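PDB 2ZBV: adenosyl-chloride synthase from Thermotoga maritima, which binds adenosine and probably cleaves S-adenosyl-L-methionine with water-derived hydroxide, giving adenosine and methionine. Local coordinates for residues V43-L55 and D92-G104. Residues are numbered along the deposited sequence; the frame is centred on the assembly and turned at random.
Sequences VRKASHVLYRASL and DNGVLTVVAEEYG
Y51 of helix 43-54 sits as a knob in a hole formed by V98, V99, E102 and Y103 of helix 97-103. The two helices lie on the same side of the six-stranded mixed sheet of the N-terminal domain. Their axes in these segments approach to 8.2 Å and make an angle of 45°. Packing is tight from the sheet up to the base of the knob. L50 CD2 presses on L96 CD2 at 3.4 Å, closer than usual van der Waals contact, and V99 CG1 meets L50 CG. F63 and F88 of the sheet strands lie against this cluster. V98 CG1 meets Y51 CB at 3.5 Å, while its other methyl, CG2, lies against S47 OG. Near S47 the backbones come close, and S47 CA makes a CA-H...O contact with V95 O. Water 1 is set between them, donating to S47 O and V95 O and accepting from V99 N. Beyond it, N93 ND2 rests 3.5 Å from V43 CG1 but is hydrogen-bonded to V67 O, beside the adenosine-binding residue D68.

With chi1 at 170°, Y51 CG stands trans to its own N, and the ring reaches out over helix 97-103. E102 CG lies over one ring face in a CH-pi contact, 3.7 Å from the centroid, while L55 CG lies over the opposite face. The Y103 ring meets Y51 obliquely, planes at 57°. An alanine here removes the ring and would probably open a gap between V98 and Y103, leaving the E102 methylene without its aromatic face. Only the outer edge is loose. There E102 is exposed, and its OE1 is 3.7 Å from Y51 OH. At the far end, S54 OG and Y103 OH are hydrogen-bonded at 2.6 Å, and S54 OG donates to Y51 O at 2.5 Å.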
loop_
_atom_site.group_PDB
_atom_site.type_symbol
_atom_site.label_atom_id
_atom_site.label_comp_id
_atom_site.label_asym_id
_atom_site.label_seq_id
_atom_site.Cartn_x
_atom_site.Cartn_y
_atom_site.Cartn_z
ATOM N N VAL A 43 -7.061 5.553 17.839
ATOM C CA VAL A 43 -8.228 4.691 17.931
ATOM C C VAL A 43 -9.514 5.423 17.544
ATOM O O VAL A 43 -10.415 4.831 16.966
ATOM C CB VAL A 43 -8.373 4.097 19.360
ATOM C CG1 VAL A 43 -7.190 3.192 19.671
ATOM C CG2 VAL A 43 -8.453 5.208 20.375
ATOM N N ARG A 44 -9.609 6.709 17.857
ATOM C CA ARG A 44 -10.812 7.464 17.498
ATOM C C ARG A 44 -11.018 7.446 15.982
ATOM O O ARG A 44 -12.127 7.196 15.500
ATOM C CB ARG A 44 -10.717 8.913 17.985
ATOM C CG ARG A 44 -11.988 9.730 17.714
ATOM C CD ARG A 44 -11.929 11.087 18.401
ATOM N NE ARG A 44 -11.771 10.959 19.849
ATOM C CZ ARG A 44 -12.719 10.524 20.677
ATOM N NH1 ARG A 44 -13.910 10.172 20.207
ATOM N NH2 ARG A 44 -12.472 10.428 21.978
ATOM N N LYS A 45 -9.949 7.717 15.237
ATOM C CA LYS A 45 -10.013 7.716 13.773
ATOM C C LYS A 45 -10.344 6.310 13.269
ATOM O O LYS A 45 -11.208 6.122 12.406
ATOM C CB LYS A 45 -8.672 8.173 13.185
ATOM C CG LYS A 45 -8.399 7.659 11.768
ATOM C CD LYS A 45 -9.422 8.160 10.769
ATOM C CE LYS A 45 -8.892 9.342 9.985
ATOM N NZ LYS A 45 -7.701 9.002 9.147
ATOM N N ALA A 46 -9.653 5.319 13.811
ATOM C CA ALA A 46 -9.895 3.940 13.411
ATOM C C ALA A 46 -11.359 3.521 13.647
ATOM O O ALA A 46 -11.937 2.808 12.829
ATOM C CB ALA A 46 -8.947 2.998 14.171
ATOM N N SER A 47 -11.960 3.977 14.746
ATOM C CA SER A 47 -13.344 3.597 15.054
ATOM C C SER A 47 -14.284 4.073 13.953
ATOM O O SER A 47 -15.209 3.364 13.565
ATOM C CB SER A 47 -13.781 4.143 16.431
ATOM O OG SER A 47 -13.991 5.550 16.444
ATOM N N HIS A 48 -14.030 5.269 13.431
ATOM C CA HIS A 48 -14.840 5.819 12.342
ATOM C C HIS A 48 -14.606 5.091 11.019
ATOM O O HIS A 48 -15.561 4.711 10.337
ATOM C CB HIS A 48 -14.536 7.305 12.160
ATOM C CG HIS A 48 -15.120 8.170 13.231
ATOM N ND1 HIS A 48 -16.479 8.325 13.396
ATOM C CD2 HIS A 48 -14.532 8.921 14.192
ATOM C CE1 HIS A 48 -16.704 9.136 14.415
ATOM N NE2 HIS A 48 -15.539 9.512 14.915
ATOM N N VAL A 49 -13.338 4.913 10.649
ATOM C CA VAL A 49 -12.992 4.216 9.403
ATOM C C VAL A 49 -13.575 2.800 9.397
ATOM O O VAL A 49 -14.078 2.327 8.380
ATOM C CB VAL A 49 -11.452 4.100 9.210
ATOM C CG1 VAL A 49 -11.156 3.254 7.973
ATOM C CG2 VAL A 49 -10.827 5.498 9.033
ATOM N N LEU A 50 -13.501 2.131 10.542
ATOM C CA LEU A 50 -14.020 0.768 10.680
ATOM C C LEU A 50 -15.511 0.712 10.368
ATOM O O LEU A 50 -15.963 -0.094 9.557
ATOM C CB LEU A 50 -13.797 0.266 12.107
ATOM C CG LEU A 50 -14.434 -1.088 12.428
ATOM C CD1 LEU A 50 -13.758 -2.174 11.603
ATOM C CD2 LEU A 50 -14.283 -1.375 13.928
ATOM N N TYR A 51 -16.283 1.569 11.018
ATOM C CA TYR A 51 -17.720 1.575 10.770
ATOM C C TYR A 51 -18.048 1.834 9.298
ATOM O O TYR A 51 -18.765 1.064 8.666
ATOM C CB TYR A 51 -18.407 2.627 11.634
ATOM C CG TYR A 51 -19.845 2.845 11.233
ATOM C CD1 TYR A 51 -20.778 1.811 11.321
ATOM C CD2 TYR A 51 -20.267 4.075 10.726
ATOM C CE1 TYR A 51 -22.098 1.995 10.911
ATOM C CE2 TYR A 51 -21.587 4.268 10.310
ATOM C CZ TYR A 51 -22.492 3.225 10.406
ATOM O OH TYR A 51 -23.785 3.409 9.984
ATOM N N ARG A 52 -17.518 2.920 8.751
ATOM C CA ARG A 52 -17.790 3.256 7.359
ATOM C C ARG A 52 -17.409 2.156 6.379
ATOM O O ARG A 52 -18.169 1.851 5.460
ATOM C CB ARG A 52 -17.111 4.586 7.021
ATOM C CG ARG A 52 -17.645 5.676 7.934
ATOM C CD ARG A 52 -17.047 7.038 7.738
ATOM N NE ARG A 52 -17.496 7.900 8.831
ATOM C CZ ARG A 52 -17.421 9.225 8.828
ATOM N NH1 ARG A 52 -16.912 9.862 7.783
ATOM N NH2 ARG A 52 -17.852 9.908 9.881
ATOM N N ALA A 53 -16.255 1.535 6.572
ATOM C CA ALA A 53 -15.867 0.458 5.668
ATOM C C ALA A 53 -16.761 -0.775 5.839
ATOM O O ALA A 53 -17.092 -1.441 4.854
ATOM C CB ALA A 53 -14.424 0.070 5.900
ATOM N N SER A 54 -17.147 -1.070 7.083
ATOM C CA SER A 54 -17.974 -2.247 7.386
ATOM C C SER A 54 -19.324 -2.229 6.688
ATOM O O SER A 54 -19.934 -3.278 6.482
ATOM C CB SER A 54 -18.205 -2.382 8.900
ATOM O OG SER A 54 -19.045 -1.356 9.398
ATOM N N LEU A 55 -19.788 -1.034 6.335
ATOM C CA LEU A 55 -21.062 -0.887 5.651
ATOM C C LEU A 55 -21.046 -1.586 4.294
ATOM O O LEU A 55 -22.096 -1.973 3.772
ATOM C CB LEU A 55 -21.385 0.597 5.452
ATOM C CG LEU A 55 -21.840 1.391 6.677
ATOM C CD1 LEU A 55 -21.852 2.875 6.321
ATOM C CD2 LEU A 55 -23.234 0.929 7.117
ATOM N N ASP A 92 -9.862 -4.114 23.699
ATOM C CA ASP A 92 -10.963 -3.424 24.362
ATOM C C ASP A 92 -10.527 -1.999 24.736
ATOM O O ASP A 92 -10.433 -1.661 25.915
ATOM C CB ASP A 92 -11.378 -4.211 25.620
ATOM C CG ASP A 92 -12.516 -3.553 26.378
ATOM O OD1 ASP A 92 -13.463 -3.056 25.729
ATOM O OD2 ASP A 92 -12.469 -3.540 27.626
ATOM N N ASN A 93 -10.262 -1.169 23.729
ATOM C CA ASN A 93 -9.821 0.204 23.978
ATOM C C ASN A 93 -10.732 1.268 23.379
ATOM O O ASN A 93 -10.357 2.439 23.309
ATOM C CB ASN A 93 -8.401 0.407 23.442
ATOM C CG ASN A 93 -8.313 0.190 21.938
ATOM O OD1 ASN A 93 -9.336 0.074 21.254
ATOM N ND2 ASN A 93 -7.092 0.136 21.419
ATOM N N GLY A 94 -11.919 0.869 22.934
ATOM C CA GLY A 94 -12.840 1.834 22.364
ATOM C C GLY A 94 -12.862 1.901 20.844
ATOM O O GLY A 94 -13.699 2.601 20.276
ATOM N N VAL A 95 -11.959 1.187 20.172
ATOM C CA VAL A 95 -11.942 1.220 18.710
ATOM C C VAL A 95 -13.256 0.700 18.095
ATOM O O VAL A 95 -13.641 1.107 16.995
ATOM C CB VAL A 95 -10.716 0.440 18.129
ATOM C CG1 VAL A 95 -10.843 -1.074 18.383
ATOM C CG2 VAL A 95 -10.588 0.730 16.637
ATOM N N LEU A 96 -13.962 -0.171 18.816
ATOM C CA LEU A 96 -15.229 -0.719 18.321
ATOM C C LEU A 96 -16.439 0.107 18.744
ATOM O O LEU A 96 -17.581 -0.334 18.589
ATOM C CB LEU A 96 -15.419 -2.161 18.808
ATOM C CG LEU A 96 -14.343 -3.165 18.383
ATOM C CD1 LEU A 96 -14.697 -4.556 18.897
ATOM C CD2 LEU A 96 -14.211 -3.160 16.858
ATOM N N THR A 97 -16.188 1.304 19.265
ATOM C CA THR A 97 -17.255 2.187 19.729
ATOM C C THR A 97 -18.346 2.493 18.703
ATOM O O THR A 97 -19.539 2.358 19.004
ATOM C CB THR A 97 -16.688 3.533 20.226
ATOM O OG1 THR A 97 -15.943 3.325 21.427
ATOM C CG2 THR A 97 -17.810 4.525 20.506
ATOM N N VAL A 98 -17.948 2.901 17.498
ATOM C CA VAL A 98 -18.921 3.256 16.471
ATOM C C VAL A 98 -19.749 2.079 15.948
ATOM O O VAL A 98 -20.970 2.185 15.860
ATOM C CB VAL A 98 -18.246 3.999 15.284
ATOM C CG1 VAL A 98 -19.318 4.578 14.355
ATOM C CG2 VAL A 98 -17.347 5.130 15.810
ATOM N N VAL A 99 -19.116 0.960 15.600
ATOM C CA VAL A 99 -19.897 -0.178 15.113
ATOM C C VAL A 99 -20.857 -0.672 16.198
ATOM O O VAL A 99 -21.994 -1.042 15.903
ATOM C CB VAL A 99 -19.011 -1.363 14.668
ATOM C CG1 VAL A 99 -18.321 -1.027 13.355
ATOM C CG2 VAL A 99 -17.990 -1.704 15.761
ATOM N N ALA A 100 -20.393 -0.671 17.447
ATOM C CA ALA A 100 -21.218 -1.092 18.580
ATOM C C ALA A 100 -22.454 -0.202 18.694
ATOM O O ALA A 100 -23.564 -0.685 18.897
ATOM C CB ALA A 100 -20.419 -1.009 19.876
ATOM N N GLU A 101 -22.243 1.103 18.572
ATOM C CA GLU A 101 -23.320 2.078 18.681
ATOM C C GLU A 101 -24.273 2.065 17.489
ATOM O O GLU A 101 -25.486 2.186 17.659
ATOM C CB GLU A 101 -22.725 3.481 18.853
ATOM C CG GLU A 101 -23.737 4.621 18.810
ATOM C CD GLU A 101 -24.704 4.611 19.985
ATOM O OE1 GLU A 101 -25.596 5.488 20.028
ATOM O OE2 GLU A 101 -24.574 3.734 20.869
ATOM N N GLU A 102 -23.728 1.904 16.287
ATOM C CA GLU A 102 -24.538 1.906 15.074
ATOM C C GLU A 102 -25.261 0.602 14.766
ATOM O O GLU A 102 -26.391 0.615 14.275
ATOM C CB GLU A 102 -23.672 2.278 13.871
ATOM C CG GLU A 102 -23.048 3.663 13.940
ATOM C CD GLU A 102 -24.081 4.773 13.978
ATOM O OE1 GLU A 102 -25.073 4.693 13.222
ATOM O OE2 GLU A 102 -23.895 5.734 14.756
ATOM N N TYR A 103 -24.616 -0.526 15.041
ATOM C CA TYR A 103 -25.222 -1.818 14.742
ATOM C C TYR A 103 -25.862 -2.514 15.939
ATOM O O TYR A 103 -26.679 -3.413 15.768
ATOM C CB TYR A 103 -24.184 -2.778 14.145
ATOM C CG TYR A 103 -23.506 -2.329 12.865
ATOM C CD1 TYR A 103 -24.237 -1.754 11.819
ATOM C CD2 TYR A 103 -22.145 -2.559 12.666
ATOM C CE1 TYR A 103 -23.622 -1.430 10.606
ATOM C CE2 TYR A 103 -21.520 -2.237 11.457
ATOM C CZ TYR A 103 -22.265 -1.680 10.431
ATOM O OH TYR A 103 -21.664 -1.429 9.218
ATOM N N GLY A 104 -25.478 -2.117 17.147
ATOM C CA GLY A 104 -26.009 -2.773 18.327
ATOM C C GLY A 104 -25.132 -3.975 18.646
ATOM O O GLY A 104 -24.652 -4.660 17.743
HETATM O O HOH W 1 -16.041 1.456 15.607
#